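Local coordinates for chromosome partition protein Smc (Pyrococcus furiosus, PDB 3KTA), which probably acts in chromosome condensation and partitioning, its two ends pairing into an ABC-type ATPase head, of which this chain is the C-terminal part, at residues B[30-36]-B[48-54]; B[78-82]-B[114-120]; B[104-108]-B[126-132]. One frame throughout, in Å; residues are numbered along the deposited sequence.

Contact 1: residues B[30-36]-B[48-54]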
ATOM      1  N   GLY B  30       1.424   1.353  26.911  1.00 27.54           N
ATOM      2  CA  GLY B  30       1.932   0.471  27.946  1.00 29.27           C
ATOM      3  C   GLY B  30       2.911  -0.577  27.442  1.00 30.76           C
ATOM      4  O   GLY B  30       3.524  -1.296  28.233  1.00 29.04           O
ATOM      5  N   GLY B  31       3.058  -0.675  26.126  1.00 27.46           N
ATOM      6  CA  GLY B  31       3.978  -1.634  25.545  1.00 23.76           C
ATOM      7  C   GLY B  31       5.216  -0.949  24.988  1.00 21.11           C
ATOM      8  O   GLY B  31       5.297   0.275  24.940  1.00 21.13           O
ATOM      9  N   SER B  32       6.196  -1.749  24.587  1.00 20.47           N
ATOM     10  CA  SER B  32       7.426  -1.210  24.015  1.00 19.47           C
ATOM     11  C   SER B  32       8.033  -2.198  23.034  1.00 20.42           C
ATOM     12  O   SER B  32       7.742  -3.392  23.077  1.00 19.45           O
ATOM     13  CB  SER B  32       8.436  -0.883  25.125  1.00 21.17           C
ATOM     14  OG  SER B  32       8.931  -2.065  25.737  1.00 21.94           O
ATOM     15  N   ALA B  33       8.877  -1.698  22.141  1.00 18.46           N
ATOM     16  CA  ALA B  33       9.553  -2.575  21.198  1.00 18.71           C
ATOM     17  C   ALA B  33      10.846  -1.951  20.705  1.00 17.74           C
ATOM     18  O   ALA B  33      11.030  -0.735  20.788  1.00 18.02           O
ATOM     19  CB  ALA B  33       8.639  -2.912  20.022  1.00 17.86           C
ATOM     20  N   ARG B  34      11.743  -2.798  20.201  1.00 17.88           N
ATOM     21  CA  ARG B  34      13.051  -2.359  19.708  1.00 17.03           C
ATOM     22  C   ARG B  34      13.415  -3.034  18.392  1.00 19.63           C
ATOM     23  O   ARG B  34      12.999  -4.166  18.120  1.00 19.74           O
ATOM     24  CB  ARG B  34      14.173  -2.715  20.700  1.00 22.28           C
ATOM     25  CG  ARG B  34      14.207  -1.954  21.994  1.00 30.75           C
ATOM     26  CD  ARG B  34      15.497  -2.315  22.746  1.00 31.48           C
ATOM     27  NE  ARG B  34      15.606  -3.753  22.994  1.00 33.89           N
ATOM     28  CZ  ARG B  34      16.722  -4.468  22.853  1.00 39.90           C
ATOM     29  NH1 ARG B  34      17.851  -3.892  22.452  1.00 37.85           N
ATOM     30  NH2 ARG B  34      16.711  -5.770  23.110  1.00 39.79           N
ATOM     31  N   LEU B  35      14.201  -2.329  17.587  1.00 15.44           N
ATOM     32  CA  LEU B  35      14.932  -2.927  16.476  1.00 17.85           C
ATOM     33  C   LEU B  35      16.346  -3.241  16.955  1.00 18.14           C
ATOM     34  O   LEU B  35      16.969  -2.441  17.660  1.00 20.67           O
ATOM     35  CB  LEU B  35      15.005  -1.981  15.280  1.00 17.29           C
ATOM     36  CG  LEU B  35      13.686  -1.478  14.686  1.00 16.66           C
ATOM     37  CD1 LEU B  35      13.962  -0.721  13.404  1.00 17.56           C
ATOM     38  CD2 LEU B  35      12.721  -2.630  14.433  1.00 19.84           C
ATOM     39  N   ILE B  36      16.857  -4.405  16.567  1.00 20.13           N
ATOM     40  CA  ILE B  36      18.177  -4.835  17.012  1.00 22.80           C
ATOM     41  C   ILE B  36      18.992  -5.327  15.828  1.00 23.17           C
ATOM     42  O   ILE B  36      18.529  -6.179  15.084  1.00 21.28           O
ATOM     43  CB  ILE B  36      18.042  -5.989  18.013  1.00 25.33           C
ATOM     44  CG1 ILE B  36      17.113  -5.588  19.162  1.00 22.43           C
ATOM     45  CG2 ILE B  36      19.410  -6.423  18.534  1.00 27.34           C
ATOM     46  CD1 ILE B  36      16.730  -6.735  20.060  1.00 27.83           C
ATOM     47  N   LEU B  48      18.349  -7.831  10.853  1.00 22.89           N
ATOM     48  CA  LEU B  48      17.758  -6.827  11.722  1.00 21.37           C
ATOM     49  C   LEU B  48      16.545  -7.461  12.387  1.00 22.50           C
ATOM     50  O   LEU B  48      15.589  -7.868  11.712  1.00 22.78           O
ATOM     51  CB  LEU B  48      17.403  -5.576  10.906  1.00 21.13           C
ATOM     52  CG  LEU B  48      16.928  -4.308  11.621  1.00 22.89           C
ATOM     53  CD1 LEU B  48      17.034  -3.119  10.684  1.00 23.36           C
ATOM     54  CD2 LEU B  48      15.508  -4.469  12.123  1.00 23.68           C
ATOM     55  N   GLU B  49      16.598  -7.582  13.709  1.00 21.96           N
ATOM     56  CA  GLU B  49      15.558  -8.289  14.443  1.00 22.18           C
ATOM     57  C   GLU B  49      14.579  -7.323  15.073  1.00 20.15           C
ATOM     58  O   GLU B  49      14.901  -6.168  15.286  1.00 20.99           O
ATOM     59  CB  GLU B  49      16.163  -9.179  15.532  1.00 27.76           C
ATOM     60  CG  GLU B  49      16.295 -10.652  15.140  1.00 33.65           C
ATOM     61  CD  GLU B  49      14.972 -11.409  15.192  0.36 30.32           C
ATOM     62  OE1 GLU B  49      13.897 -10.793  14.997  0.75 29.77           O
ATOM     63  OE2 GLU B  49      15.010 -12.633  15.426  0.63 35.02           O
ATOM     64  N   ILE B  50      13.382  -7.813  15.366  1.00 22.88           N
ATOM     65  CA  ILE B  50      12.403  -7.049  16.127  1.00 21.85           C
ATOM     66  C   ILE B  50      12.201  -7.752  17.452  1.00 25.75           C
ATOM     67  O   ILE B  50      12.016  -8.966  17.488  1.00 24.43           O
ATOM     68  CB  ILE B  50      11.050  -6.981  15.383  1.00 21.52           C
ATOM     69  CG1 ILE B  50      11.212  -6.217  14.070  1.00 23.11           C
ATOM     70  CG2 ILE B  50       9.980  -6.327  16.264  1.00 22.31           C
ATOM     71  CD1 ILE B  50       9.975  -6.211  13.198  1.00 27.93           C
ATOM     72  N   GLU B  51      12.266  -6.995  18.539  1.00 20.77           N
ATOM     73  CA  GLU B  51      11.953  -7.513  19.864  1.00 23.23           C
ATOM     74  C   GLU B  51      10.851  -6.676  20.501  1.00 24.56           C
ATOM     75  O   GLU B  51      11.031  -5.484  20.757  1.00 22.36           O
ATOM     76  CB  GLU B  51      13.203  -7.518  20.748  1.00 25.92           C
ATOM     77  CG  GLU B  51      12.925  -7.804  22.206  1.00 30.95           C
ATOM     78  CD  GLU B  51      14.119  -7.507  23.083  0.39 30.56           C
ATOM     79  OE1 GLU B  51      14.092  -6.482  23.804  0.94 31.64           O
ATOM     80  OE2 GLU B  51      15.088  -8.293  23.038  0.84 33.42           O
ATOM     81  N   ALA B  52       9.711  -7.302  20.774  1.00 22.71           N
ATOM     82  CA  ALA B  52       8.570  -6.557  21.278  1.00 21.75           C
ATOM     83  C   ALA B  52       8.067  -7.048  22.639  1.00 23.44           C
ATOM     84  O   ALA B  52       8.071  -8.243  22.934  1.00 26.49           O
ATOM     85  CB  ALA B  52       7.440  -6.569  20.252  1.00 22.93           C
ATOM     86  N   LYS B  53       7.634  -6.097  23.453  1.00 21.30           N
ATOM     87  CA  LYS B  53       7.000  -6.362  24.735  1.00 24.91           C
ATOM     88  C   LYS B  53       5.642  -5.692  24.679  1.00 24.64           C
ATOM     89  O   LYS B  53       5.510  -4.543  25.078  1.00 26.41           O
ATOM     90  CB  LYS B  53       7.813  -5.721  25.867  1.00 28.14           C
ATOM     91  CG  LYS B  53       9.260  -6.181  25.956  1.00 30.21           C
ATOM     92  CD  LYS B  53      10.026  -5.392  27.020  1.00 28.08           C
ATOM     93  CE  LYS B  53      11.465  -5.868  27.118  1.00 27.14           C
ATOM     94  NZ  LYS B  53      12.207  -5.133  28.178  1.00 27.35           N
ATOM     95  N   PRO B  54       4.633  -6.398  24.151  1.00 26.76           N
ATOM     96  CA  PRO B  54       3.284  -5.847  23.963  1.00 27.59           C
ATOM     97  C   PRO B  54       2.696  -5.244  25.240  1.00 28.41           C
ATOM     98  O   PRO B  54       1.971  -4.246  25.160  1.00 30.03           O
ATOM     99  CB  PRO B  54       2.471  -7.066  23.521  1.00 30.20           C
ATOM    100  CG  PRO B  54       3.466  -7.952  22.855  1.00 28.87           C
ATOM    101  CD  PRO B  54       4.756  -7.765  23.616  1.00 28.85           C
TER
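R34 and E51 run side by side off one face of an antiparallel two-stranded ladder, and in a salt bridge R34 NE and R34 NH2 both donate to E51 OE1, NH2 at 2.8 Å. The oxygen lies in the guanidinium plane, whereas the nitrogens come from above the carboxylate, whose plane is turned 60° from that of the guanidinium. I36 fills the angle beside this pair: its CG1 lies over one guanidinium face, toward the rim, and its CD1 presses on E51 CB at 3.7 Å. The other face of the ladder is apolar and steps from small to large. The methyls A33 CB and A52 CB meet at 3.9 Å; farther along, L35 CD2 settles against I50 CG1 at 3.9 Å and L48 CD2 at 4.1 Å. L48 gets there with CG anti to its backbone N (chi1 -172°). F20 and F24 of helix 4-27 cover A33, and F13 covers L48. Where the strands part, G31 CA approaches P54 O to 3.3 Å, and a side chain at G31 would collide with that oxygen. Paired backbone bonds at S32-K53, R34-E51 and I36-E49 complete a beta hairpin, here part of the C-terminal lobe of an SMC ATPase head.

Contact 2: residues B[78-82]-B[114-120]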
ATOM      1  N   VAL B  78       6.562  -0.087   9.324  1.00 11.56           N
ATOM      2  CA  VAL B  78       6.281   0.645   8.088  1.00 12.07           C
ATOM      3  C   VAL B  78       6.295   2.147   8.362  1.00 12.05           C
ATOM      4  O   VAL B  78       6.916   2.937   7.630  1.00 12.90           O
ATOM      5  CB  VAL B  78       4.910   0.255   7.514  1.00 14.66           C
ATOM      6  CG1 VAL B  78       4.501   1.224   6.366  1.00 13.71           C
ATOM      7  CG2 VAL B  78       4.928  -1.184   7.029  1.00 14.23           C
ATOM      8  N   PHE B  79       5.605   2.534   9.427  1.00 12.46           N
ATOM      9  CA  PHE B  79       5.530   3.950   9.783  1.00 12.82           C
ATOM     10  C   PHE B  79       6.837   4.547  10.303  1.00 13.68           C
ATOM     11  O   PHE B  79       7.059   5.752  10.156  1.00 12.26           O
ATOM     12  CB  PHE B  79       4.328   4.210  10.697  1.00 12.44           C
ATOM     13  CG  PHE B  79       3.029   4.266   9.940  1.00 14.78           C
ATOM     14  CD1 PHE B  79       2.611   5.462   9.369  1.00 15.58           C
ATOM     15  CD2 PHE B  79       2.281   3.136   9.723  1.00 19.89           C
ATOM     16  CE1 PHE B  79       1.438   5.540   8.643  1.00 17.08           C
ATOM     17  CE2 PHE B  79       1.102   3.199   8.984  1.00 19.45           C
ATOM     18  CZ  PHE B  79       0.684   4.413   8.445  1.00 18.08           C
ATOM     19  N   ALA B  80       7.709   3.709  10.878  1.00 11.84           N
ATOM     20  CA  ALA B  80       9.036   4.147  11.319  1.00 12.73           C
ATOM     21  C   ALA B  80       9.870   4.552  10.107  1.00 11.34           C
ATOM     22  O   ALA B  80      10.588   5.552  10.127  1.00 12.56           O
ATOM     23  CB  ALA B  80       9.745   3.014  12.115  1.00 11.74           C
ATOM     24  N   ILE B  81       9.768   3.759   9.044  1.00 10.41           N
ATOM     25  CA  ILE B  81      10.411   4.101   7.793  1.00 11.57           C
ATOM     26  C   ILE B  81       9.779   5.365   7.197  1.00 11.86           C
ATOM     27  O   ILE B  81      10.477   6.272   6.763  1.00 13.14           O
ATOM     28  CB  ILE B  81      10.306   2.931   6.792  1.00 13.76           C
ATOM     29  CG1 ILE B  81      11.004   1.703   7.372  1.00 13.94           C
ATOM     30  CG2 ILE B  81      10.946   3.309   5.465  1.00 15.47           C
ATOM     31  CD1 ILE B  81      10.811   0.430   6.536  1.00 16.99           C
ATOM     32  N   GLN B  82       8.452   5.409   7.170  1.00 13.52           N
ATOM     33  CA  GLN B  82       7.757   6.527   6.539  1.00 12.71           C
ATOM     34  C   GLN B  82       8.169   7.848   7.172  1.00 13.24           C
ATOM     35  O   GLN B  82       8.325   8.856   6.483  1.00 12.97           O
ATOM     36  CB  GLN B  82       6.237   6.337   6.642  1.00 11.03           C
ATOM     37  CG  GLN B  82       5.428   7.325   5.787  1.00 12.58           C
ATOM     38  CD  GLN B  82       5.152   8.627   6.495  1.00 13.79           C
ATOM     39  OE1 GLN B  82       5.253   8.728   7.727  1.00 14.45           O
ATOM     40  NE2 GLN B  82       4.779   9.643   5.720  1.00 13.08           N
ATOM     41  N   SER B 114       0.584  11.180   9.256  1.00 13.48           N
ATOM     42  CA  SER B 114       1.571  10.863   8.218  1.00 14.39           C
ATOM     43  C   SER B 114       1.160  11.399   6.856  1.00 15.57           C
ATOM     44  O   SER B 114       2.016  11.611   5.993  1.00 15.16           O
ATOM     45  CB  SER B 114       1.796   9.348   8.125  1.00 15.46           C
ATOM     46  OG  SER B 114       2.293   8.853   9.353  1.00 15.71           O
ATOM     47  N   SER B 115      -0.141  11.600   6.654  1.00 14.92           N
ATOM     48  CA  SER B 115      -0.644  12.055   5.355  1.00 14.21           C
ATOM     49  C   SER B 115      -0.253  13.496   5.044  1.00 15.46           C
ATOM     50  O   SER B 115      -0.471  13.973   3.941  1.00 15.13           O
ATOM     51  CB  SER B 115      -2.165  11.874   5.259  1.00 14.74           C
ATOM     52  OG  SER B 115      -2.819  12.799   6.105  1.00 17.32           O
ATOM     53  N   LYS B 116       0.343  14.185   6.011  1.00 16.63           N
ATOM     54  CA  LYS B 116       0.930  15.489   5.716  1.00 17.09           C
ATOM     55  C   LYS B 116       2.133  15.379   4.776  1.00 18.10           C
ATOM     56  O   LYS B 116       2.462  16.342   4.082  1.00 20.79           O
ATOM     57  CB  LYS B 116       1.338  16.208   7.005  1.00 20.79           C
ATOM     58  CG  LYS B 116       0.172  16.513   7.933  1.00 25.38           C
ATOM     59  CD  LYS B 116       0.669  17.032   9.284  1.00 30.01           C
ATOM     60  CE  LYS B 116      -0.490  17.335  10.222  1.00 35.26           C
ATOM     61  NZ  LYS B 116      -0.023  17.818  11.553  1.00 39.72           N
ATOM     62  N   GLU B 117       2.779  14.209   4.757  1.00 16.10           N
ATOM     63  CA  GLU B 117       4.034  14.010   4.018  1.00 15.21           C
ATOM     64  C   GLU B 117       3.966  12.931   2.931  1.00 16.05           C
ATOM     65  O   GLU B 117       4.803  12.914   2.030  1.00 18.08           O
ATOM     66  CB  GLU B 117       5.196  13.672   4.969  1.00 16.27           C
ATOM     67  CG  GLU B 117       5.418  14.675   6.092  1.00 22.11           C
ATOM     68  CD  GLU B 117       5.784  16.056   5.581  0.93 27.29           C
ATOM     69  OE1 GLU B 117       6.227  16.169   4.422  0.78 25.46           O
ATOM     70  OE2 GLU B 117       5.629  17.031   6.344  0.60 29.37           O
ATOM     71  N   SER B 118       2.988  12.032   3.024  1.00 14.10           N
ATOM     72  CA  SER B 118       2.786  11.005   2.000  1.00 11.86           C
ATOM     73  C   SER B 118       1.300  10.854   1.700  1.00 10.74           C
ATOM     74  O   SER B 118       0.459  11.143   2.552  1.00 12.71           O
ATOM     75  CB  SER B 118       3.316   9.639   2.473  1.00 12.65           C
ATOM     76  OG  SER B 118       4.705   9.672   2.746  1.00 14.58           O
ATOM     77  N   GLN B 119       0.986  10.340   0.512  1.00 11.20           N
ATOM     78  CA  GLN B 119      -0.375   9.991   0.145  1.00 10.00           C
ATOM     79  C   GLN B 119      -0.696   8.589   0.684  1.00 10.72           C
ATOM     80  O   GLN B 119       0.150   7.693   0.636  1.00 11.56           O
ATOM     81  CB  GLN B 119      -0.493  10.017  -1.380  1.00 11.49           C
ATOM     82  CG  GLN B 119      -1.839   9.571  -1.935  1.00 12.76           C
ATOM     83  CD  GLN B 119      -1.848   9.717  -3.451  1.00 12.65           C
ATOM     84  OE1 GLN B 119      -0.942   9.224  -4.132  1.00 13.43           O
ATOM     85  NE2 GLN B 119      -2.846  10.408  -3.982  1.00 12.69           N
ATOM     86  N   PHE B 120      -1.908   8.410   1.201  1.00 11.17           N
ATOM     87  CA  PHE B 120      -2.369   7.107   1.670  1.00 11.46           C
ATOM     88  C   PHE B 120      -3.659   6.719   0.987  1.00 10.44           C
ATOM     89  O   PHE B 120      -4.613   7.513   0.966  1.00 12.24           O
ATOM     90  CB  PHE B 120      -2.584   7.148   3.197  1.00 11.27           C
ATOM     91  CG  PHE B 120      -1.312   7.175   3.959  1.00 10.87           C
ATOM     92  CD1 PHE B 120      -0.642   8.377   4.187  1.00 10.82           C
ATOM     93  CD2 PHE B 120      -0.735   5.991   4.409  1.00 11.52           C
ATOM     94  CE1 PHE B 120       0.552   8.392   4.884  1.00 12.62           C
ATOM     95  CE2 PHE B 120       0.465   6.003   5.086  1.00 11.94           C
ATOM     96  CZ  PHE B 120       1.115   7.198   5.320  1.00 12.59           C
TER
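Q82 reaches across from its helix to S118: NE2 gives a nearly straight hydrogen bond to S118 OG, 3.0 Å long with 168° at the hydrogen, and the hydroxyl lies in the amide plane. CG anti to the backbone N and a bend at chi2 (-86°) turn the amide this way, leaving Q82 OE1 beside S114, 3.5 Å from its CB. One helical turn back, F79 brings its ring edge to the same serine, with CD1 3.4 Å from S114 OG. F79 and F120 come from opposite directions and meet rim to rim, CE1 of F79 lying 3.7 Å from CE2 of F120, with planes only 6° apart and neither ring over the other's face. The next shell fixes the serines. S118 OG also bonds to A87 O and S114 OG to L110 O, while S114 O takes the backbone N-H groups of both E117 and S118, holding the turn from helix 101-114 into strand 119-123. F120 stacks on Y90 of strand 89-93, and L110 and I111 of helix 101-114 pack on F79. Helix 67-84 thus lies against the end of that helix and the start of strand 119-123, whose F120 pairs in parallel with a strand of the partner chain.

Contact 3: residues B[104-108]-B[126-132]; sequences VKRVA and RDVMMAN
V104 fits against the start of the short helix 127-130, touching R126, V128 and M129 in a helix-to-helix contact beside a beta-alpha-beta crossover of the P-loop NTPase fold: helix 101-114 links the parallel strands 89-93 and 119-123, and the short helix follows the second. From V104 CB outward every atom has a neighbour. CB itself lies 3.7 Å from V128 CG2. CG1, anti to the backbone N (chi1 175°), comes still closer to V128 CG2, at 3.5 Å, and also meets M129 CB at 3.8 Å; both neighbouring side chains cross the valine at about a right angle. CG2, the other branch, sits over one face of the R126 guanidinium, 3.6 Å from NH2. With an alanine here, the guanidinium face would probably lose its methyl cover, and V128 CG2 and M129 CB their contact with CG1, opening a gap between the two helices. The guanidinium is fixed by other partners, NH2 by a salt bridge to D101 and NH1 by L99 O. R126 also occupies the N-cap position of the short helix, its O receiving the backbone N-H of both M129 and M130. A turn along helix 101-114, A108 CB lies 3.6 Å from V128 O and 3.9 Å from SE of M129, a selenomethionine. Bends at chi2 and chi3 curl the M129 chain so that its terminal CE stops 4.0 Å from V107 CG1.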
ATOM      1  N   VAL B 104      -7.397   0.113  15.838  1.00 13.90           N
ATOM      2  CA  VAL B 104      -7.627   0.706  14.514  1.00 14.08           C
ATOM      3  C   VAL B 104      -7.636   2.243  14.583  1.00 13.18           C
ATOM      4  O   VAL B 104      -7.047   2.904  13.730  1.00 12.47           O
ATOM      5  CB  VAL B 104      -8.930   0.187  13.860  1.00 14.90           C
ATOM      6  CG1 VAL B 104      -9.204   0.918  12.557  1.00 13.59           C
ATOM      7  CG2 VAL B 104      -8.836  -1.320  13.610  1.00 16.27           C
ATOM      8  N   LYS B 105      -8.276   2.818  15.604  1.00 13.97           N
ATOM      9  CA  LYS B 105      -8.275   4.276  15.734  1.00 13.59           C
ATOM     10  C   LYS B 105      -6.859   4.836  15.837  1.00 12.05           C
ATOM     11  O   LYS B 105      -6.556   5.875  15.243  1.00 14.33           O
ATOM     12  CB  LYS B 105      -9.109   4.726  16.948  1.00 15.12           C
ATOM     13  CG  LYS B 105      -9.232   6.251  17.141  1.00 17.95           C
ATOM     14  CD  LYS B 105      -9.752   6.938  15.880  1.00 18.58           C
ATOM     15  CE  LYS B 105     -10.230   8.376  16.153  1.00 20.98           C
ATOM     16  NZ  LYS B 105      -9.256   9.205  16.895  1.00 18.59           N
ATOM     17  N   ARG B 106      -5.999   4.160  16.594  1.00 13.14           N
ATOM     18  CA  ARG B 106      -4.636   4.651  16.767  1.00 13.28           C
ATOM     19  C   ARG B 106      -3.891   4.572  15.438  1.00 13.97           C
ATOM     20  O   ARG B 106      -3.115   5.468  15.097  1.00 13.47           O
ATOM     21  CB  ARG B 106      -3.901   3.914  17.886  1.00 16.11           C
ATOM     22  CG  ARG B 106      -4.456   4.320  19.262  1.00 16.68           C
ATOM     23  CD  ARG B 106      -3.612   3.796  20.404  1.00 18.78           C
ATOM     24  NE  ARG B 106      -3.824   2.378  20.623  1.00 20.73           N
ATOM     25  CZ  ARG B 106      -4.711   1.874  21.475  1.00 19.85           C
ATOM     26  NH1 ARG B 106      -5.491   2.683  22.194  1.00 20.89           N
ATOM     27  NH2 ARG B 106      -4.820   0.560  21.599  1.00 23.24           N
ATOM     28  N   VAL B 107      -4.154   3.509  14.686  1.00 11.89           N
ATOM     29  CA  VAL B 107      -3.557   3.405  13.346  1.00 11.65           C
ATOM     30  C   VAL B 107      -4.068   4.520  12.424  1.00 12.85           C
ATOM     31  O   VAL B 107      -3.282   5.162  11.706  1.00 12.00           O
ATOM     32  CB  VAL B 107      -3.783   2.010  12.740  1.00 11.22           C
ATOM     33  CG1 VAL B 107      -3.351   1.965  11.261  1.00 11.20           C
ATOM     34  CG2 VAL B 107      -3.006   1.000  13.541  1.00 14.34           C
ATOM     35  N   ALA B 108      -5.378   4.762  12.451  1.00 11.48           N
ATOM     36  CA  ALA B 108      -5.983   5.807  11.646  1.00 11.53           C
ATOM     37  C   ALA B 108      -5.427   7.193  11.998  1.00 14.50           C
ATOM     38  O   ALA B 108      -5.185   8.023  11.115  1.00 12.17           O
ATOM     39  CB  ALA B 108      -7.506   5.778  11.806  1.00 12.73           C
ATOM     40  N   ARG B 126     -13.883  -0.714   8.057  1.00 12.43           N
ATOM     41  CA  ARG B 126     -13.974  -0.234   9.441  1.00 13.30           C
ATOM     42  C   ARG B 126     -14.278   1.260   9.545  1.00 14.30           C
ATOM     43  O   ARG B 126     -13.475   2.124   9.124  1.00 13.18           O
ATOM     44  CB  ARG B 126     -12.686  -0.537  10.212  1.00 14.36           C
ATOM     45  CG  ARG B 126     -12.273  -2.000  10.165  1.00 16.92           C
ATOM     46  CD  ARG B 126     -13.225  -2.882  11.003  1.00 17.25           C
ATOM     47  NE  ARG B 126     -13.048  -2.617  12.423  1.00 15.87           N
ATOM     48  CZ  ARG B 126     -12.085  -3.154  13.174  1.00 19.48           C
ATOM     49  NH1 ARG B 126     -11.213  -4.002  12.644  1.00 16.54           N
ATOM     50  NH2 ARG B 126     -11.991  -2.833  14.460  1.00 18.45           N
ATOM     51  N   ASP B 127     -15.426   1.574  10.147  1.00 13.90           N
ATOM     52  CA  ASP B 127     -15.787   2.961  10.385  1.00 15.98           C
ATOM     53  C   ASP B 127     -14.707   3.783  11.084  1.00 14.57           C
ATOM     54  O   ASP B 127     -14.462   4.923  10.695  1.00 13.97           O
ATOM     55  CB  ASP B 127     -17.139   3.070  11.119  1.00 15.79           C
ATOM     56  CG  ASP B 127     -17.221   2.200  12.376  1.00 20.26           C
ATOM     57  OD1 ASP B 127     -16.191   1.813  12.965  1.00 24.23           O
ATOM     58  OD2 ASP B 127     -18.361   1.912  12.794  1.00 30.38           O
ATOM     59  N   VAL B 128     -14.052   3.220  12.104  1.00 13.79           N
ATOM     60  CA  VAL B 128     -13.062   3.975  12.860  1.00 15.95           C
ATOM     61  C   VAL B 128     -11.789   4.212  12.050  1.00 13.63           C
ATOM     62  O   VAL B 128     -10.995   5.077  12.401  1.00 15.72           O
ATOM     63  CB  VAL B 128     -12.729   3.320  14.219  1.00 17.30           C
ATOM     64  CG1 VAL B 128     -13.954   3.313  15.093  1.00 21.50           C
ATOM     65  CG2 VAL B 128     -12.254   1.909  14.029  1.00 15.51           C
HETATM   66  N   MSE B 129     -11.603   3.440  10.978  1.00 13.17           N
HETATM   67  CA  MSE B 129     -10.510   3.704  10.047  1.00 14.40           C
HETATM   68  C   MSE B 129     -10.847   4.829   9.073  1.00 14.63           C
HETATM   69  O   MSE B 129      -9.970   5.658   8.790  1.00 15.84           O
HETATM   70  CB  MSE B 129     -10.133   2.444   9.244  1.00 13.44           C
HETATM   71  CG  MSE B 129      -9.064   2.692   8.154  1.00 13.91           C
HETATM   72 SE   MSE B 129      -7.310   3.185   8.855  0.93 16.49          SE
HETATM   73  CE  MSE B 129      -6.614   1.384   9.025  1.00 17.58           C
HETATM   74  N   MSE B 130     -12.097   4.819   8.580  1.00 16.50           N
HETATM   75  CA  MSE B 130     -12.649   5.671   7.503  1.00 17.78           C
HETATM   76  C   MSE B 130     -12.930   7.121   7.919  1.00 14.41           C
HETATM   77  O   MSE B 130     -12.858   8.040   7.100  1.00 13.61           O
HETATM   78  CB  MSE B 130     -13.973   5.014   6.913  1.00 20.74           C
HETATM   79  CG  MSE B 130     -15.477   5.639   7.277  1.00  0.00           C
HETATM   80 SE   MSE B 130     -16.640   5.026   5.855  0.13 27.76          SE
HETATM   81  CE  MSE B 130     -15.582   5.703   4.374  0.04 18.24           C
ATOM     82  N   ALA B 131     -13.269   7.311   9.187  1.00 13.13           N
ATOM     83  CA  ALA B 131     -14.040   8.484   9.608  1.00 15.64           C
ATOM     84  C   ALA B 131     -13.407   9.830   9.279  1.00 18.89           C
ATOM     85  O   ALA B 131     -14.123  10.791   8.953  1.00 20.73           O
ATOM     86  CB  ALA B 131     -14.337   8.393  11.102  1.00 16.00           C
ATOM     87  N   ASN B 132     -12.084   9.910   9.393  1.00 14.15           N
ATOM     88  CA  ASN B 132     -11.369  11.151   9.139  1.00 18.38           C
ATOM     89  C   ASN B 132     -10.593  11.180   7.829  1.00 15.45           C
ATOM     90  O   ASN B 132      -9.677  11.981   7.676  1.00 17.28           O
ATOM     91  CB  ASN B 132     -10.417  11.459  10.297  1.00 20.60           C
ATOM     92  CG  ASN B 132     -11.152  11.733  11.587  1.00 26.64           C
ATOM     93  OD1 ASN B 132     -12.152  12.451  11.602  1.00 30.81           O
ATOM     94  ND2 ASN B 132     -10.662  11.161  12.683  1.00 28.45           N
TER

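The three contacts follow the chain across one lobe without touching. Contacts 1 and 2 have centres 20 Å apart and are bridged by helix 67-84: I50 of contact 1 packs on its T73, while F79 and Q82 of contact 2 lie on it. Contacts 2 and 3, centres 16 Å apart, interlock in sequence: contact 3 lies on helix 101-114, whose last residue, S114, belongs to contact 2, and strand 119-123 of contact 2 leads on to helix 127-130 of contact 3. Contact 1, 24 Å from contact 3 by centres, lies across the chain's centre. From contact 3 the nucleotide is still some way off: the R126 side chain is about 12 Å from bis(adenosine)-5'-pentaphosphate, whose pocket includes E94, and about 13 Å from a magnesium ion.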